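Local coordinates for protein agmatinase (Deinococcus radiodurans, PDB 1WOI) that probably hydrolyses agmatine to putrescine and urea, as a member of the arginase family with two manganese ions in each subunit, at residues A144-T149 with A192-R197; S227-G232 with L272-P277. All blocks are in the same frame, centred on the assembly; numbering follows the deposited sequence.

Contact 1 (A144-T149 with A192-R197); sequences AHLDFT and AAARAR. With MN (manganese (II) ion), chain H; MN (manganese (II) ion), chain G.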
loop_
_atom_site.group_PDB
_atom_site.type_symbol
_atom_site.label_atom_id
_atom_site.label_comp_id
_atom_site.label_asym_id
_atom_site.label_seq_id
_atom_site.Cartn_x
_atom_site.Cartn_y
_atom_site.Cartn_z
ATOM N N ALA A 144 -21.446 -13.748 7.165
ATOM C CA ALA A 144 -21.130 -13.611 8.574
ATOM C C ALA A 144 -22.331 -12.908 9.195
ATOM O O ALA A 144 -22.520 -12.938 10.406
ATOM C CB ALA A 144 -19.867 -12.757 8.759
ATOM N N HIS A 145 -23.151 -12.292 8.344
ATOM C CA HIS A 145 -24.323 -11.545 8.800
ATOM C C HIS A 145 -25.639 -12.097 8.245
ATOM O O HIS A 145 -25.667 -12.734 7.197
ATOM C CB HIS A 145 -24.180 -10.067 8.412
ATOM C CG HIS A 145 -22.811 -9.500 8.657
ATOM N ND1 HIS A 145 -21.866 -9.380 7.659
ATOM C CD2 HIS A 145 -22.236 -9.008 9.781
ATOM C CE1 HIS A 145 -20.769 -8.839 8.158
ATOM N NE2 HIS A 145 -20.967 -8.603 9.442
ATOM N N LEU A 146 -26.735 -11.849 8.956
ATOM C CA LEU A 146 -28.044 -12.348 8.537
ATOM C C LEU A 146 -28.677 -11.533 7.405
ATOM O O LEU A 146 -29.306 -12.092 6.504
ATOM C CB LEU A 146 -28.989 -12.384 9.746
ATOM C CG LEU A 146 -30.346 -13.063 9.532
ATOM C CD1 LEU A 146 -30.135 -14.554 9.260
ATOM C CD2 LEU A 146 -31.211 -12.861 10.769
ATOM N N ASP A 147 -28.504 -10.215 7.458
ATOM C CA ASP A 147 -29.053 -9.295 6.462
ATOM C C ASP A 147 -30.560 -9.448 6.234
ATOM O O ASP A 147 -31.034 -9.465 5.094
ATOM C CB ASP A 147 -28.312 -9.440 5.128
ATOM C CG ASP A 147 -26.826 -9.149 5.248
ATOM O OD1 ASP A 147 -26.427 -8.339 6.114
ATOM O OD2 ASP A 147 -26.055 -9.724 4.462
ATOM N N PHE A 148 -31.307 -9.547 7.328
ATOM C CA PHE A 148 -32.758 -9.679 7.269
ATOM C C PHE A 148 -33.403 -8.551 8.087
ATOM O O PHE A 148 -34.503 -8.707 8.624
ATOM C CB PHE A 148 -33.189 -11.039 7.832
ATOM C CG PHE A 148 -34.561 -11.471 7.383
ATOM C CD1 PHE A 148 -34.806 -11.743 6.046
ATOM C CD2 PHE A 148 -35.606 -11.592 8.294
ATOM C CE1 PHE A 148 -36.080 -12.132 5.614
ATOM C CE2 PHE A 148 -36.880 -11.978 7.871
ATOM C CZ PHE A 148 -37.114 -12.246 6.534
ATOM N N THR A 149 -32.706 -7.420 8.164
ATOM C CA THR A 149 -33.167 -6.248 8.912
ATOM C C THR A 149 -34.200 -5.430 8.132
ATOM O O THR A 149 -34.092 -5.269 6.914
ATOM C CB THR A 149 -31.955 -5.341 9.284
ATOM O OG1 THR A 149 -31.156 -6.005 10.275
ATOM C CG2 THR A 149 -32.416 -3.987 9.826
ATOM N N ALA A 192 -35.272 -13.052 15.023
ATOM C CA ALA A 192 -36.555 -13.615 15.434
ATOM C C ALA A 192 -37.511 -13.724 14.248
ATOM O O ALA A 192 -38.222 -14.721 14.103
ATOM C CB ALA A 192 -37.178 -12.755 16.536
ATOM N N ALA A 193 -37.532 -12.696 13.401
ATOM C CA ALA A 193 -38.402 -12.702 12.230
ATOM C C ALA A 193 -37.999 -13.839 11.297
ATOM O O ALA A 193 -38.847 -14.602 10.824
ATOM C CB ALA A 193 -38.307 -11.369 11.495
ATOM N N ALA A 194 -36.703 -13.949 11.024
ATOM C CA ALA A 194 -36.222 -15.005 10.143
ATOM C C ALA A 194 -36.644 -16.370 10.682
ATOM O O ALA A 194 -37.163 -17.201 9.940
ATOM C CB ALA A 194 -34.705 -14.941 10.018
ATOM N N ARG A 195 -36.421 -16.594 11.975
ATOM C CA ARG A 195 -36.780 -17.868 12.597
ATOM C C ARG A 195 -38.289 -18.113 12.549
ATOM O O ARG A 195 -38.741 -19.223 12.250
ATOM C CB ARG A 195 -36.318 -17.909 14.058
ATOM C CG ARG A 195 -34.815 -17.998 14.259
ATOM C CD ARG A 195 -34.484 -18.144 15.738
ATOM N NE ARG A 195 -33.050 -18.085 15.997
ATOM C CZ ARG A 195 -32.177 -18.999 15.585
ATOM N NH1 ARG A 195 -32.592 -20.053 14.889
ATOM N NH2 ARG A 195 -30.888 -18.857 15.873
ATOM N N ALA A 196 -39.062 -17.076 12.858
ATOM C CA ALA A 196 -40.517 -17.180 12.861
ATOM C C ALA A 196 -41.066 -17.509 11.474
ATOM O O ALA A 196 -42.178 -18.014 11.352
ATOM C CB ALA A 196 -41.134 -15.880 13.386
ATOM N N ARG A 197 -40.280 -17.223 10.437
ATOM C CA ARG A 197 -40.666 -17.501 9.052
ATOM C C ARG A 197 -40.196 -18.886 8.602
ATOM O O ARG A 197 -40.440 -19.285 7.462
ATOM C CB ARG A 197 -40.064 -16.466 8.097
ATOM C CG ARG A 197 -40.643 -15.077 8.199
ATOM C CD ARG A 197 -39.966 -14.148 7.199
ATOM N NE ARG A 197 -40.177 -14.581 5.824
ATOM C CZ ARG A 197 -40.969 -13.964 4.951
ATOM N NH1 ARG A 197 -41.636 -12.872 5.300
ATOM N NH2 ARG A 197 -41.100 -14.445 3.726
HETATM MN MN MN H . -21.825 -10.035 5.444
HETATM MN MN MN G . -24.199 -10.056 3.599
HETATM O O HOH W 1 -23.525 -8.191 4.923
#
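Phe148 lays the rim of its ring against the last turn of helix 188-196, and the enclosed part of this contact is where that rim meets Ala193 and Ala194. Ala193 CB sits at the ring edge, in the ring plane, 3.9 Å from Phe148 CE2. The methyl of Ala194 meets the neighbouring ring atom, its CB 3.9 Å from Phe148 CD2, and turns at the same time to Leu146, whose CD2 lies 4.1 Å away from that CB. Phe148 reaches the helix because its CG stands anti to the backbone N (chi1 -160°), which carries the ring out from the loop. Because Ala193 and Ala194 are small, the helix backbone comes close as well: Ala194 N is 3.7 Å from Phe148 CE2. No hydrogen bond joins the two segments, and the packing is mainly between apolar groups. Cys167 and Phe163 of helix 162-169 also touch the Phe148 ring.

Residues 144-149 belong to the loop after strand 137-142 of the parallel sheet of the arginase fold, a loop that carries metal ligands. His145 ND1 binds one manganese at 2.3 Å and Asp147 OD2 the other at 2.1 Å, so the residues on both sides of Leu146 serve the metal site while Leu146 and Phe148 pack outward on the helix.

The solvent side lies where the helix ends. There a single exposed chain, that of Arg197, bends at chi3 (62°), and its aliphatic CD rests 3.5 Å from Phe148 CZ near the plane of the ring. Its guanidinium plane is turned 66° from the ring, with NE 3.9 Å from Phe148 CZ.

Contact 2 (S227-G232 with L272-P277); sequences SVDVDG and LVELAP. With MN (manganese (II) ion), chain H; MN (manganese (II) ion), chain G.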
loop_
_atom_site.group_PDB
_atom_site.type_symbol
_atom_site.label_atom_id
_atom_site.label_comp_id
_atom_site.label_asym_id
_atom_site.label_seq_id
_atom_site.Cartn_x
_atom_site.Cartn_y
_atom_site.Cartn_z
ATOM N N SER A 227 -26.225 -17.196 -2.612
ATOM C CA SER A 227 -25.784 -15.838 -2.336
ATOM C C SER A 227 -24.527 -15.974 -1.496
ATOM O O SER A 227 -24.584 -16.373 -0.332
ATOM C CB SER A 227 -26.826 -15.042 -1.560
ATOM O OG SER A 227 -26.341 -13.726 -1.340
ATOM N N VAL A 228 -23.387 -15.650 -2.089
ATOM C CA VAL A 228 -22.131 -15.753 -1.371
ATOM C C VAL A 228 -21.575 -14.388 -1.002
ATOM O O VAL A 228 -21.179 -13.610 -1.871
ATOM C CB VAL A 228 -21.071 -16.503 -2.208
ATOM C CG1 VAL A 228 -19.766 -16.630 -1.405
ATOM C CG2 VAL A 228 -21.598 -17.881 -2.607
ATOM N N ASP A 229 -21.572 -14.097 0.293
ATOM C CA ASP A 229 -21.011 -12.849 0.805
ATOM C C ASP A 229 -19.599 -13.255 1.218
ATOM O O ASP A 229 -19.427 -14.125 2.080
ATOM C CB ASP A 229 -21.789 -12.380 2.031
ATOM C CG ASP A 229 -21.270 -11.065 2.587
ATOM O OD1 ASP A 229 -20.057 -10.790 2.489
ATOM O OD2 ASP A 229 -22.082 -10.312 3.149
ATOM N N VAL A 230 -18.587 -12.645 0.613
ATOM C CA VAL A 230 -17.220 -13.021 0.944
ATOM C C VAL A 230 -16.860 -12.893 2.420
ATOM O O VAL A 230 -15.920 -13.557 2.873
ATOM C CB VAL A 230 -16.174 -12.239 0.092
ATOM C CG1 VAL A 230 -16.477 -12.407 -1.388
ATOM C CG2 VAL A 230 -16.159 -10.764 0.476
ATOM N N ASP A 231 -17.577 -12.068 3.187
ATOM C CA ASP A 231 -17.216 -11.961 4.596
ATOM C C ASP A 231 -17.630 -13.192 5.392
ATOM O O ASP A 231 -17.341 -13.296 6.587
ATOM C CB ASP A 231 -17.725 -10.662 5.261
ATOM C CG ASP A 231 -19.231 -10.544 5.304
ATOM O OD1 ASP A 231 -19.929 -11.564 5.494
ATOM O OD2 ASP A 231 -19.712 -9.395 5.173
ATOM N N GLY A 232 -18.281 -14.139 4.719
ATOM C CA GLY A 232 -18.639 -15.382 5.384
ATOM C C GLY A 232 -17.342 -16.149 5.609
ATOM O O GLY A 232 -17.206 -16.943 6.548
ATOM N N LEU A 272 -22.116 -13.111 -6.009
ATOM C CA LEU A 272 -20.874 -13.032 -5.248
ATOM C C LEU A 272 -20.813 -11.565 -4.859
ATOM O O LEU A 272 -20.605 -10.708 -5.718
ATOM C CB LEU A 272 -19.696 -13.405 -6.160
ATOM C CG LEU A 272 -18.339 -13.708 -5.509
ATOM C CD1 LEU A 272 -17.696 -12.454 -4.929
ATOM C CD2 LEU A 272 -18.565 -14.748 -4.433
ATOM N N VAL A 273 -21.004 -11.280 -3.572
ATOM C CA VAL A 273 -21.031 -9.898 -3.100
ATOM C C VAL A 273 -20.058 -9.524 -1.984
ATOM O O VAL A 273 -19.444 -10.385 -1.359
ATOM C CB VAL A 273 -22.457 -9.532 -2.615
ATOM C CG1 VAL A 273 -23.454 -9.763 -3.734
ATOM C CG2 VAL A 273 -22.829 -10.368 -1.388
ATOM N N GLU A 274 -19.940 -8.214 -1.762
ATOM C CA GLU A 274 -19.099 -7.610 -0.726
ATOM C C GLU A 274 -17.576 -7.733 -0.873
ATOM O O GLU A 274 -16.835 -7.446 0.065
ATOM C CB GLU A 274 -19.523 -8.120 0.660
ATOM C CG GLU A 274 -20.932 -7.698 1.117
ATOM C CD GLU A 274 -21.066 -6.206 1.448
ATOM O OE1 GLU A 274 -20.044 -5.542 1.719
ATOM O OE2 GLU A 274 -22.210 -5.699 1.463
ATOM N N LEU A 275 -17.096 -8.155 -2.036
ATOM C CA LEU A 275 -15.649 -8.243 -2.234
ATOM C C LEU A 275 -15.172 -6.796 -2.376
ATOM O O LEU A 275 -15.766 -6.031 -3.129
ATOM C CB LEU A 275 -15.335 -9.000 -3.529
ATOM C CG LEU A 275 -13.940 -9.588 -3.783
ATOM C CD1 LEU A 275 -13.528 -9.258 -5.213
ATOM C CD2 LEU A 275 -12.920 -9.071 -2.792
ATOM N N ALA A 276 -14.116 -6.431 -1.652
ATOM C CA ALA A 276 -13.544 -5.079 -1.698
ATOM C C ALA A 276 -12.062 -5.235 -2.032
ATOM O O ALA A 276 -11.231 -5.383 -1.136
ATOM C CB ALA A 276 -13.706 -4.387 -0.340
ATOM N N PRO A 277 -11.714 -5.200 -3.331
ATOM C CA PRO A 277 -10.346 -5.344 -3.848
ATOM C C PRO A 277 -9.367 -4.345 -3.258
ATOM O O PRO A 277 -8.205 -4.665 -3.001
ATOM C CB PRO A 277 -10.512 -5.125 -5.355
ATOM C CG PRO A 277 -11.947 -5.432 -5.614
ATOM C CD PRO A 277 -12.640 -4.849 -4.420
HETATM MN MN MN H . -21.825 -10.035 5.444
HETATM MN MN MN G . -24.199 -10.056 3.599
HETATM O O HOH W 1 -23.525 -8.191 4.923
#
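This is a parallel pairing of neighbouring strands, 223-229 and 266-273, at their C-terminal ends in the core of the sheet; helix 251-264 makes the beta-alpha-beta crossover between them. Val273 N gives a nearly straight hydrogen bond to Val228 O (2.9 Å, 170°), and Val230 N gives another to Val273 O at 3.1 Å. On one face of the sheet Leu272 CD2 packs against Val228 CG1, the two side chains meeting at a slant. The other Leu272 methyl, CD1, meets Val230 CG1 at 3.7 Å, the two side chains crossing at about a right angle. Val230 CG2 comes over the backbone of Glu274, 3.4 Å from its O; an alanine at Val230 would probably leave a gap between Leu272 and the Glu274 backbone.

On the Asp229 face, OD2 bridges the two manganese ions, while OD1 accepts from Asp231 N at 2.9 Å in an Asx turn that helps fix the carboxylate's rotation. Asp231 grips one manganese with both oxygens. Glu274 lays CB 3.3 Å from Asp229 OD1 and sends OE2 to His121 N and Asn159 ND2. Asp229 OD1 and Asp231 OD2, two acceptors, thus come to 3.0 Å, a closeness the manganese their carboxylates share probably makes tolerable.

Contact 1 closes before contact 2 opens along the chain, and their centres lie 18 Å apart. Contact 2 is near the middle of the chain and of its parallel sheet; contact 1 lies farther out, where the loop after strand 137-142 meets helix 188-196. Strands 137-142 and 223-229 are neighbours in that sheet, so the loop 144-149 and the turn 230-232 leave it side by side. They meet beside the metals: Ala144 N is 3.1 Å from Asp231 OD1, probably hydrogen-bonded, and one water binds both manganese ions. One segment of each contact, 144-149 and 227-232, supplies ligands to a single dinuclear site, completed by His121 and Asp143, while 192-197 and 272-277 pack against them.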